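Local coordinates for protein polyhedrin (Uranotaenia sapphirina cypovirus, PDB 4ZQX) that forms the crystalline matrix of cypovirus polyhedra, the protein crystals that embed virus particles, and binds ATP, at residues I98-W112 / G157-P171. Residues are numbered along the deposited sequence; the frame is centred on the assembly and turned at random. Where two conformers were deposited one is given.
Sequences IPKKLSFYLRGNVDW and GRCEKAWYVELDGRP. With ATP (adenosine-5'-triphosphate), chain B.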
ATOM      1  N   ILE A  98      19.899  -0.499 -13.952  1.00 31.57           N
ATOM      2  CA  ILE A  98      18.957  -1.607 -14.072  1.00 31.76           C
ATOM      3  C   ILE A  98      19.639  -2.821 -13.435  1.00 32.26           C
ATOM      4  O   ILE A  98      20.842  -3.010 -13.618  1.00 33.09           O
ATOM      5  CB  ILE A  98      18.597  -1.852 -15.559  1.00 33.61           C
ATOM      6  CG1 ILE A  98      17.878  -0.622 -16.130  1.00 34.78           C
ATOM      7  CG2 ILE A  98      17.706  -3.063 -15.735  1.00 34.85           C
ATOM      8  CD1 ILE A  98      17.730  -0.645 -17.619  1.00 35.77           C
ATOM      9  N   PRO A  99      18.891  -3.637 -12.676  1.00 31.30           N
ATOM     10  CA  PRO A  99      19.546  -4.814 -12.091  1.00 32.15           C
ATOM     11  C   PRO A  99      20.076  -5.763 -13.160  1.00 34.06           C
ATOM     12  O   PRO A  99      19.447  -5.907 -14.215  1.00 35.43           O
ATOM     13  CB  PRO A  99      18.416  -5.510 -11.320  1.00 31.96           C
ATOM     14  CG  PRO A  99      17.340  -4.457 -11.143  1.00 33.81           C
ATOM     15  CD  PRO A  99      17.466  -3.531 -12.288  1.00 32.81           C
ATOM     16  N   LYS A 100      21.217  -6.389 -12.885  1.00 36.30           N
ATOM     17  CA  LYS A 100      21.727  -7.477 -13.700  1.00 36.47           C
ATOM     18  C   LYS A 100      21.039  -8.774 -13.344  1.00 34.51           C
ATOM     19  O   LYS A 100      20.812  -9.617 -14.204  1.00 35.03           O
ATOM     20  CB  LYS A 100      23.208  -7.698 -13.428  1.00 43.02           C
ATOM     21  CG  LYS A 100      24.145  -6.743 -14.096  1.00 51.43           C
ATOM     22  CD  LYS A 100      25.559  -7.315 -14.052  1.00 56.85           C
ATOM     23  CE  LYS A 100      25.850  -8.231 -15.253  1.00 60.00           C
ATOM     24  NZ  LYS A 100      25.845  -7.496 -16.570  1.00 61.04           N
ATOM     25  N   LYS A 101      20.751  -8.936 -12.055  1.00 32.76           N
ATOM     26  CA  LYS A 101      20.268 -10.192 -11.508  1.00 34.11           C
ATOM     27  C   LYS A 101      19.264  -9.914 -10.395  1.00 32.64           C
ATOM     28  O   LYS A 101      19.423  -8.955  -9.640  1.00 32.81           O
ATOM     29  CB  LYS A 101      21.456 -10.969 -10.936  1.00 37.74           C
ATOM     30  CG  LYS A 101      21.073 -12.229 -10.178  1.00 41.12           C
ATOM     31  CD  LYS A 101      22.289 -13.131  -9.872  1.00 41.31           C
ATOM     32  CE  LYS A 101      23.169 -12.552  -8.776  1.00 41.47           C
ATOM     33  NZ  LYS A 101      24.226 -13.519  -8.320  1.00 39.62           N
ATOM     34  N   LEU A 102      18.243 -10.765 -10.295  1.00 32.02           N
ATOM     35  CA  LEU A 102      17.323 -10.756  -9.159  1.00 31.14           C
ATOM     36  C   LEU A 102      17.354 -12.106  -8.474  1.00 30.16           C
ATOM     37  O   LEU A 102      17.388 -13.142  -9.146  1.00 31.10           O
ATOM     38  CB  LEU A 102      15.899 -10.467  -9.605  1.00 31.60           C
ATOM     39  CG  LEU A 102      15.630  -9.126 -10.270  1.00 32.32           C
ATOM     40  CD1 LEU A 102      14.218  -9.071 -10.825  1.00 33.63           C
ATOM     41  CD2 LEU A 102      15.842  -8.028  -9.273  1.00 35.65           C
ATOM     42  N   SER A 103      17.371 -12.076  -7.142  1.00 29.15           N
ATOM     43  CA  SER A 103      17.341 -13.261  -6.304  1.00 30.67           C
ATOM     44  C   SER A 103      16.138 -13.165  -5.389  1.00 30.27           C
ATOM     45  O   SER A 103      15.925 -12.133  -4.762  1.00 31.69           O
ATOM     46  CB  SER A 103      18.601 -13.314  -5.441  1.00 33.68           C
ATOM     47  OG  SER A 103      19.755 -13.293  -6.243  1.00 34.88           O
ATOM     48  N   PHE A 104      15.385 -14.255  -5.299  1.00 29.72           N
ATOM     49  CA  PHE A 104      14.178 -14.328  -4.490  1.00 30.34           C
ATOM     50  C   PHE A 104      14.388 -15.390  -3.422  1.00 30.07           C
ATOM     51  O   PHE A 104      14.519 -16.559  -3.747  1.00 31.16           O
ATOM     52  CB  PHE A 104      12.965 -14.714  -5.352  1.00 32.21           C
ATOM     53  CG  PHE A 104      12.630 -13.711  -6.411  1.00 31.61           C
ATOM     54  CD1 PHE A 104      13.312 -13.696  -7.612  1.00 30.42           C
ATOM     55  CD2 PHE A 104      11.635 -12.777  -6.202  1.00 31.20           C
ATOM     56  CE1 PHE A 104      13.010 -12.767  -8.575  1.00 31.83           C
ATOM     57  CE2 PHE A 104      11.337 -11.854  -7.161  1.00 32.24           C
ATOM     58  CZ  PHE A 104      12.030 -11.848  -8.351  1.00 31.22           C
ATOM     59  N   TYR A 105      14.407 -14.973  -2.158  1.00 28.44           N
ATOM     60  CA  TYR A 105      14.620 -15.874  -1.030  1.00 29.25           C
ATOM     61  C   TYR A 105      13.320 -16.037  -0.249  1.00 30.26           C
ATOM     62  O   TYR A 105      12.772 -15.055   0.227  1.00 31.29           O
ATOM     63  CB  TYR A 105      15.726 -15.315  -0.134  1.00 31.69           C
ATOM     64  CG  TYR A 105      17.077 -15.379  -0.803  1.00 30.90           C
ATOM     65  CD1 TYR A 105      17.767 -16.580  -0.879  1.00 31.66           C
ATOM     66  CD2 TYR A 105      17.650 -14.257  -1.390  1.00 30.91           C
ATOM     67  CE1 TYR A 105      18.991 -16.670  -1.510  1.00 31.40           C
ATOM     68  CE2 TYR A 105      18.891 -14.332  -2.000  1.00 32.35           C
ATOM     69  CZ  TYR A 105      19.551 -15.552  -2.066  1.00 31.18           C
ATOM     70  OH  TYR A 105      20.787 -15.688  -2.678  1.00 32.16           O
ATOM     71  N   LEU A 106      12.827 -17.273  -0.154  1.00 30.83           N
ATOM     72  CA  LEU A 106      11.567 -17.568   0.533  1.00 29.95           C
ATOM     73  C   LEU A 106      11.824 -18.494   1.709  1.00 30.61           C
ATOM     74  O   LEU A 106      12.515 -19.508   1.554  1.00 30.74           O
ATOM     75  CB  LEU A 106      10.568 -18.250  -0.421  1.00 32.00           C
ATOM     76  CG  LEU A 106       9.886 -17.413  -1.508  1.00 35.09           C
ATOM     77  CD1 LEU A 106      10.870 -16.961  -2.575  1.00 38.30           C
ATOM     78  CD2 LEU A 106       8.750 -18.206  -2.146  1.00 37.06           C
ATOM     79  N   ARG A 107      11.277 -18.168   2.878  1.00 30.55           N
ATOM     80  CA  ARG A 107      11.525 -18.996   4.050  1.00 30.10           C
ATOM     81  C   ARG A 107      10.263 -19.122   4.874  1.00 29.39           C
ATOM     82  O   ARG A 107       9.669 -18.123   5.254  1.00 31.47           O
ATOM     83  CB  ARG A 107      12.651 -18.404   4.923  1.00 30.06           C
ATOM     84  CG  ARG A 107      13.186 -19.371   5.983  1.00 31.24           C
ATOM     85  CD  ARG A 107      14.019 -18.659   7.071  1.00 32.81           C
ATOM     86  NE  ARG A 107      14.766 -19.618   7.884  1.00 34.99           N
ATOM     87  CZ  ARG A 107      14.280 -20.264   8.941  1.00 36.44           C
ATOM     88  NH1 ARG A 107      13.040 -20.042   9.351  1.00 35.97           N
ATOM     89  NH2 ARG A 107      15.043 -21.128   9.596  1.00 36.53           N
ATOM     90  N   GLY A 108       9.880 -20.353   5.172  1.00 29.16           N
ATOM     91  CA  GLY A 108       8.727 -20.594   6.010  1.00 31.15           C
ATOM     92  C   GLY A 108       7.791 -21.649   5.484  1.00 31.10           C
ATOM     93  O   GLY A 108       8.174 -22.501   4.672  1.00 30.72           O
ATOM     94  N   ASN A 109       6.548 -21.590   5.971  1.00 29.97           N
ATOM     95  CA  ASN A 109       5.557 -22.620   5.688  1.00 31.11           C
ATOM     96  C   ASN A 109       4.818 -22.345   4.377  1.00 30.06           C
ATOM     97  O   ASN A 109       3.605 -22.178   4.355  1.00 30.51           O
ATOM     98  CB  ASN A 109       4.592 -22.741   6.870  1.00 33.28           C
ATOM     99  CG  ASN A 109       3.800 -24.030   6.849  1.00 35.89           C
ATOM    100  OD1 ASN A 109       4.213 -25.019   6.245  1.00 36.31           O
ATOM    101  ND2 ASN A 109       2.655 -24.027   7.520  1.00 38.39           N
ATOM    102  N   VAL A 110       5.584 -22.334   3.284  1.00 28.38           N
ATOM    103  CA  VAL A 110       5.114 -21.940   1.960  1.00 28.87           C
ATOM    104  C   VAL A 110       4.473 -23.076   1.170  1.00 29.38           C
ATOM    105  O   VAL A 110       4.909 -24.214   1.234  1.00 30.05           O
ATOM    106  CB  VAL A 110       6.298 -21.370   1.149  1.00 29.46           C
ATOM    107  CG1 VAL A 110       5.909 -21.056  -0.321  1.00 31.06           C
ATOM    108  CG2 VAL A 110       6.886 -20.150   1.858  1.00 31.18           C
ATOM    109  N   ASP A 111       3.424 -22.750   0.420  1.00 28.82           N
ATOM    110  CA  ASP A 111       2.850 -23.692  -0.532  1.00 29.29           C
ATOM    111  C   ASP A 111       3.693 -23.615  -1.807  1.00 28.27           C
ATOM    112  O   ASP A 111       3.469 -22.754  -2.675  1.00 30.71           O
ATOM    113  CB  ASP A 111       1.395 -23.356  -0.848  1.00 29.42           C
ATOM    114  CG  ASP A 111       0.736 -24.412  -1.727  1.00 31.58           C
ATOM    115  OD1 ASP A 111       1.460 -25.250  -2.319  1.00 32.95           O
ATOM    116  OD2 ASP A 111      -0.508 -24.411  -1.824  1.00 32.45           O
ATOM    117  N   TRP A 112       4.677 -24.503  -1.917  1.00 29.11           N
ATOM    118  CA  TRP A 112       5.599 -24.466  -3.047  1.00 29.77           C
ATOM    119  C   TRP A 112       4.925 -24.805  -4.372  1.00 30.93           C
ATOM    120  O   TRP A 112       5.454 -24.479  -5.431  1.00 32.01           O
ATOM    121  CB  TRP A 112       6.795 -25.400  -2.807  1.00 30.50           C
ATOM    122  CG  TRP A 112       7.476 -25.128  -1.505  1.00 31.24           C
ATOM    123  CD1 TRP A 112       7.439 -25.904  -0.389  1.00 32.72           C
ATOM    124  CD2 TRP A 112       8.278 -23.992  -1.181  1.00 31.26           C
ATOM    125  NE1 TRP A 112       8.168 -25.319   0.619  1.00 32.67           N
ATOM    126  CE2 TRP A 112       8.698 -24.146   0.157  1.00 31.58           C
ATOM    127  CE3 TRP A 112       8.689 -22.864  -1.894  1.00 32.98           C
ATOM    128  CZ2 TRP A 112       9.508 -23.213   0.803  1.00 31.53           C
ATOM    129  CZ3 TRP A 112       9.500 -21.927  -1.245  1.00 34.98           C
ATOM    130  CH2 TRP A 112       9.908 -22.124   0.093  1.00 33.02           C
ATOM    131  N   GLY A 157      15.356 -25.681   9.841  1.00 34.83           N
ATOM    132  CA  GLY A 157      13.968 -25.393   9.539  1.00 36.08           C
ATOM    133  C   GLY A 157      13.389 -26.202   8.389  1.00 35.15           C
ATOM    134  O   GLY A 157      12.171 -26.333   8.280  1.00 35.70           O
ATOM    135  N   ARG A 158      14.257 -26.762   7.550  0.61 32.46           N
ATOM    136  CA  ARG A 158      13.821 -27.455   6.336  0.61 33.78           C
ATOM    137  C   ARG A 158      12.844 -26.599   5.525  0.61 33.02           C
ATOM    138  O   ARG A 158      11.847 -27.115   5.002  0.61 34.72           O
ATOM    139  CB  ARG A 158      13.146 -28.788   6.694  0.61 38.21           C
ATOM    140  CG  ARG A 158      13.936 -29.627   7.692  0.61 42.96           C
ATOM    141  CD  ARG A 158      13.211 -30.916   8.102  0.61 47.65           C
ATOM    142  NE  ARG A 158      11.877 -30.703   8.668  0.61 50.53           N
ATOM    143  CZ  ARG A 158      11.630 -30.212   9.881  0.61 52.19           C
ATOM    144  NH1 ARG A 158      12.626 -29.840  10.674  0.61 52.45           N
ATOM    145  NH2 ARG A 158      10.378 -30.072  10.294  0.61 52.57           N
ATOM    146  N   CYS A 159      13.103 -25.299   5.416  1.00 33.23           N
ATOM    147  CA  CYS A 159      12.086 -24.410   4.867  1.00 31.38           C
ATOM    148  C   CYS A 159      12.563 -23.188   4.104  1.00 30.04           C
ATOM    149  O   CYS A 159      11.836 -22.197   4.049  1.00 31.40           O
ATOM    150  CB  CYS A 159      11.160 -23.969   6.011  1.00 33.18           C
ATOM    151  SG  CYS A 159      11.897 -22.870   7.256  1.00 36.04           S
ATOM    152  N   GLU A 160      13.740 -23.246   3.477  1.00 30.45           N
ATOM    153  CA  GLU A 160      14.158 -22.136   2.609  1.00 28.27           C
ATOM    154  C   GLU A 160      14.433 -22.627   1.185  1.00 29.36           C
ATOM    155  O   GLU A 160      15.093 -23.661   0.986  1.00 30.85           O
ATOM    156  CB  GLU A 160      15.392 -21.403   3.140  1.00 30.45           C
ATOM    157  CG  GLU A 160      15.743 -20.190   2.258  1.00 32.56           C
ATOM    158  CD  GLU A 160      17.020 -19.472   2.648  1.00 32.80           C
ATOM    159  OE1 GLU A 160      17.374 -19.470   3.832  1.00 32.18           O
ATOM    160  OE2 GLU A 160      17.670 -18.900   1.748  1.00 31.00           O
ATOM    161  N   LYS A 161      13.925 -21.868   0.216  1.00 29.24           N
ATOM    162  CA  LYS A 161      14.252 -22.065  -1.189  1.00 30.54           C
ATOM    163  C   LYS A 161      14.439 -20.716  -1.855  1.00 30.70           C
ATOM    164  O   LYS A 161      13.974 -19.695  -1.346  1.00 32.98           O
ATOM    165  CB  LYS A 161      13.131 -22.816  -1.920  1.00 31.34           C
ATOM    166  CG  LYS A 161      12.769 -24.153  -1.303  1.00 31.37           C
ATOM    167  CD  LYS A 161      11.775 -24.905  -2.193  1.00 32.99           C
ATOM    168  CE  LYS A 161      11.122 -26.067  -1.474  1.00 34.28           C
ATOM    169  NZ  LYS A 161      12.089 -27.126  -1.074  1.00 35.37           N
ATOM    170  N   ALA A 162      15.084 -20.726  -3.015  1.00 29.59           N
ATOM    171  CA  ALA A 162      15.342 -19.504  -3.747  1.00 30.54           C
ATOM    172  C   ALA A 162      15.070 -19.669  -5.234  1.00 29.69           C
ATOM    173  O   ALA A 162      14.974 -20.785  -5.746  1.00 30.84           O
ATOM    174  CB  ALA A 162      16.775 -19.064  -3.533  1.00 31.64           C
ATOM    175  N   TRP A 163      14.937 -18.540  -5.919  1.00 29.96           N
ATOM    176  CA  TRP A 163      14.821 -18.522  -7.378  1.00 30.52           C
ATOM    177  C   TRP A 163      15.657 -17.363  -7.931  1.00 31.65           C
ATOM    178  O   TRP A 163      15.730 -16.302  -7.312  1.00 32.74           O
ATOM    179  CB  TRP A 163      13.349 -18.433  -7.817  1.00 32.36           C
ATOM    180  CG  TRP A 163      13.173 -18.602  -9.304  1.00 31.37           C
ATOM    181  CD1 TRP A 163      13.319 -19.757 -10.014  1.00 31.97           C
ATOM    182  CD2 TRP A 163      12.840 -17.584 -10.263  1.00 31.24           C
ATOM    183  NE1 TRP A 163      13.099 -19.526 -11.353  1.00 33.41           N
ATOM    184  CE2 TRP A 163      12.793 -18.205 -11.531  1.00 31.06           C
ATOM    185  CE3 TRP A 163      12.550 -16.214 -10.170  1.00 31.86           C
ATOM    186  CZ2 TRP A 163      12.504 -17.503 -12.700  1.00 31.86           C
ATOM    187  CZ3 TRP A 163      12.254 -15.515 -11.329  1.00 31.63           C
ATOM    188  CH2 TRP A 163      12.221 -16.165 -12.580  1.00 32.31           C
ATOM    189  N   TYR A 164      16.296 -17.572  -9.084  1.00 31.24           N
ATOM    190  CA  TYR A 164      17.212 -16.584  -9.657  1.00 30.71           C
ATOM    191  C   TYR A 164      16.857 -16.287 -11.084  1.00 30.28           C
ATOM    192  O   TYR A 164      16.418 -17.168 -11.800  1.00 30.90           O
ATOM    193  CB  TYR A 164      18.656 -17.095  -9.621  1.00 30.78           C
ATOM    194  CG  TYR A 164      19.111 -17.429  -8.236  1.00 31.23           C
ATOM    195  CD1 TYR A 164      19.642 -16.457  -7.403  1.00 32.09           C
ATOM    196  CD2 TYR A 164      18.964 -18.713  -7.736  1.00 33.33           C
ATOM    197  CE1 TYR A 164      20.034 -16.760  -6.122  1.00 32.62           C
ATOM    198  CE2 TYR A 164      19.345 -19.021  -6.455  1.00 34.30           C
ATOM    199  CZ  TYR A 164      19.876 -18.038  -5.647  1.00 33.71           C
ATOM    200  OH  TYR A 164      20.252 -18.339  -4.348  1.00 33.84           O
ATOM    201  N   VAL A 165      17.046 -15.039 -11.495  1.00 31.03           N
ATOM    202  CA  VAL A 165      16.829 -14.662 -12.882  1.00 31.99           C
ATOM    203  C   VAL A 165      17.792 -13.553 -13.282  1.00 31.99           C
ATOM    204  O   VAL A 165      18.063 -12.637 -12.526  1.00 33.50           O
ATOM    205  CB  VAL A 165      15.346 -14.239 -13.165  1.00 33.38           C
ATOM    206  CG1 VAL A 165      14.966 -12.964 -12.422  1.00 35.62           C
ATOM    207  CG2 VAL A 165      15.120 -14.050 -14.660  1.00 34.35           C
ATOM    208  N   GLU A 166      18.322 -13.682 -14.488  1.00 32.77           N
ATOM    209  CA  GLU A 166      19.180 -12.681 -15.097  1.00 33.36           C
ATOM    210  C   GLU A 166      18.315 -11.803 -15.989  1.00 32.05           C
ATOM    211  O   GLU A 166      17.525 -12.307 -16.789  1.00 33.47           O
ATOM    212  CB  GLU A 166      20.257 -13.393 -15.929  1.00 38.07           C
ATOM    213  CG  GLU A 166      21.320 -12.510 -16.478  1.00 43.41           C
ATOM    214  CD  GLU A 166      22.392 -13.291 -17.237  1.00 48.66           C
ATOM    215  OE1 GLU A 166      22.276 -14.527 -17.399  1.00 49.82           O
ATOM    216  OE2 GLU A 166      23.364 -12.657 -17.671  1.00 52.38           O
ATOM    217  N   LEU A 167      18.452 -10.494 -15.841  1.00 31.90           N
ATOM    218  CA  LEU A 167      17.706  -9.544 -16.650  1.00 34.18           C
ATOM    219  C   LEU A 167      18.473  -9.221 -17.917  1.00 37.46           C
ATOM    220  O   LEU A 167      19.652  -9.545 -18.033  1.00 39.21           O
ATOM    221  CB  LEU A 167      17.420  -8.266 -15.854  1.00 34.80           C
ATOM    222  CG  LEU A 167      16.515  -8.466 -14.635  1.00 36.09           C
ATOM    223  CD1 LEU A 167      16.101  -7.103 -14.082  1.00 36.96           C
ATOM    224  CD2 LEU A 167      15.272  -9.307 -14.951  1.00 38.66           C
ATOM    225  N   ASP A 168      17.796  -8.572 -18.859  1.00 39.75           N
ATOM    226  CA  ASP A 168      18.347  -8.341 -20.194  1.00 42.50           C
ATOM    227  C   ASP A 168      18.406  -6.860 -20.552  1.00 40.65           C
ATOM    228  O   ASP A 168      18.268  -6.486 -21.720  1.00 41.56           O
ATOM    229  CB  ASP A 168      17.540  -9.110 -21.242  1.00 48.33           C
ATOM    230  CG  ASP A 168      16.112  -8.625 -21.351  1.00 55.41           C
ATOM    231  OD1 ASP A 168      15.682  -7.810 -20.508  1.00 57.83           O
ATOM    232  OD2 ASP A 168      15.408  -9.062 -22.286  1.00 59.60           O
ATOM    233  N   GLY A 169      18.624  -6.017 -19.553  1.00 38.37           N
ATOM    234  CA  GLY A 169      18.899  -4.607 -19.810  1.00 36.85           C
ATOM    235  C   GLY A 169      17.670  -3.743 -19.986  1.00 36.39           C
ATOM    236  O   GLY A 169      17.763  -2.629 -20.492  1.00 37.15           O
ATOM    237  N   ARG A 170      16.521  -4.258 -19.558  1.00 35.89           N
ATOM    238  CA  ARG A 170      15.268  -3.525 -19.663  0.67 36.70           C
ATOM    239  C   ARG A 170      14.613  -3.477 -18.287  1.00 34.66           C
ATOM    240  O   ARG A 170      14.633  -4.462 -17.567  1.00 36.21           O
ATOM    241  CB  ARG A 170      14.364  -4.207 -20.697  0.67 39.76           C
ATOM    242  CG  ARG A 170      12.950  -3.661 -20.828  0.67 43.56           C
ATOM    243  CD  ARG A 170      12.164  -4.492 -21.844  0.67 46.17           C
ATOM    244  NE  ARG A 170      10.798  -4.008 -22.032  0.67 47.82           N
ATOM    245  CZ  ARG A 170      10.475  -2.960 -22.784  0.67 46.38           C
ATOM    246  NH1 ARG A 170      11.424  -2.281 -23.413  0.67 43.97           N
ATOM    247  NH2 ARG A 170       9.204  -2.592 -22.906  0.67 47.31           N
ATOM    248  N   PRO A 171      14.043  -2.310 -17.911  1.00 32.97           N
ATOM    249  CA  PRO A 171      13.384  -2.255 -16.606  1.00 32.23           C
ATOM    250  C   PRO A 171      12.199  -3.199 -16.531  1.00 31.53           C
ATOM    251  O   PRO A 171      11.498  -3.401 -17.514  1.00 32.78           O
ATOM    252  CB  PRO A 171      12.873  -0.809 -16.511  1.00 34.96           C
ATOM    253  CG  PRO A 171      13.587  -0.054 -17.572  1.00 37.48           C
ATOM    254  CD  PRO A 171      13.905  -1.040 -18.646  1.00 35.28           C
TER
HETATM  255  PG  ATP B 301      17.599 -27.478   6.412  1.00 38.72           P
HETATM  256  O1G ATP B 301      17.817 -28.792   5.706  1.00 40.84           O
HETATM  257  O2G ATP B 301      16.939 -26.389   5.588  1.00 37.25           O
HETATM  258  O3G ATP B 301      17.009 -27.624   7.803  1.00 37.74           O
HETATM  259  PB  ATP B 301      20.447 -27.605   6.858  1.00 41.59           P
HETATM  260  O1B ATP B 301      21.328 -26.610   7.576  1.00 42.89           O
HETATM  261  O2B ATP B 301      20.174 -28.955   7.472  1.00 40.19           O
HETATM  262  O3B ATP B 301      19.065 -26.822   6.567  1.00 40.89           O
HETATM  263  PA  ATP B 301      21.344 -29.066   4.486  1.00 44.29           P
HETATM  264  O1A ATP B 301      22.813 -29.384   4.611  1.00 45.87           O
HETATM  265  O2A ATP B 301      20.318 -30.143   4.782  1.00 46.23           O
HETATM  266  O3A ATP B 301      21.053 -27.728   5.356  1.00 42.84           O
HETATM  267  O5' ATP B 301      21.101 -28.551   2.965  1.00 43.73           O
HETATM  268  C5' ATP B 301      19.806 -28.150   2.510  1.00 44.52           C
HETATM  269  C4' ATP B 301      19.861 -28.027   0.995  1.00 44.37           C
HETATM  270  O4' ATP B 301      20.735 -26.958   0.621  1.00 44.34           O
HETATM  271  C3' ATP B 301      20.416 -29.280   0.333  1.00 45.11           C
HETATM  272  O3' ATP B 301      19.583 -29.625  -0.771  1.00 47.78           O
HETATM  273  C2' ATP B 301      21.791 -28.886  -0.169  1.00 46.58           C
HETATM  274  O2' ATP B 301      22.219 -29.564  -1.360  1.00 47.72           O
HETATM  275  C1' ATP B 301      21.632 -27.392  -0.402  1.00 45.65           C
HETATM  276  N9  ATP B 301      22.958 -26.736  -0.335  1.00 44.45           N
HETATM  277  C8  ATP B 301      23.812 -26.742   0.715  1.00 44.53           C
HETATM  278  N7  ATP B 301      24.944 -26.049   0.422  1.00 43.97           N
HETATM  279  C5  ATP B 301      24.807 -25.598  -0.836  1.00 43.51           C
HETATM  280  C6  ATP B 301      25.633 -24.806  -1.756  1.00 44.51           C
HETATM  281  N6  ATP B 301      26.831 -24.387  -1.305  1.00 44.95           N
HETATM  282  N1  ATP B 301      25.157 -24.541  -2.998  1.00 45.60           N
HETATM  283  C2  ATP B 301      23.944 -24.990  -3.388  1.00 46.47           C
HETATM  284  N3  ATP B 301      23.141 -25.722  -2.595  1.00 44.76           N
HETATM  285  C4  ATP B 301      23.507 -26.051  -1.335  1.00 44.03           C
HETATM  286  O   HOH W   1      20.105  -5.943 -16.979  1.00 41.15           O
HETATM  287  O   HOH W   2      17.316 -19.760   6.699  1.00 35.44           O
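Leu102 and Val165 exchange two backbone hydrogen bonds, as do Phe104 with Trp163 and Leu106 with Lys161, which defines strands 101-107 and 160-166 as antiparallel neighbours in the main sheet of the polyhedrin. Their axes run at 167° to each other, 4.8 Å apart at closest approach. Gly108 N to Cys159 O (2.9 Å) continues the pairing beyond the strand ends, toward the ATP pocket, where Arg158 N donates to the nucleotide's O3G at 2.9 Å.

On the face carrying Tyr105, Tyr164 OH donates to Tyr105 OH over 3.2 Å, and the accepting oxygen lies in the plane of the Tyr164 ring, at its edge; Leu230 N also bonds to Tyr105 OH. Further along, a water bridges Arg107 NE (2.8 Å) and Glu160 OE1, while Arg107 NH2 reaches Ser154 O and Glu160 OE1 also takes Thr228 N. Cys159 SG sits over one guanidinium face, 3.7 Å from Arg107 NH1.

The other face is more apolar. Phe104 and Trp163 point the same way with their ring planes inclined at 43°, Phe104 CD1 approaching Trp163 CE3 to 3.7 Å, and Phe104 also packs on Ile174 and Val176 of strand 173-179. Lys161 runs across the Trp112 indole, then bends at its last torsion (chi4 -64°), its NZ making a cation-pi contact and a salt bridge to Asp151; Lys161 CE rests 3.5 Å from Trp112 CE2, with Val110 CB against the opposite indole face.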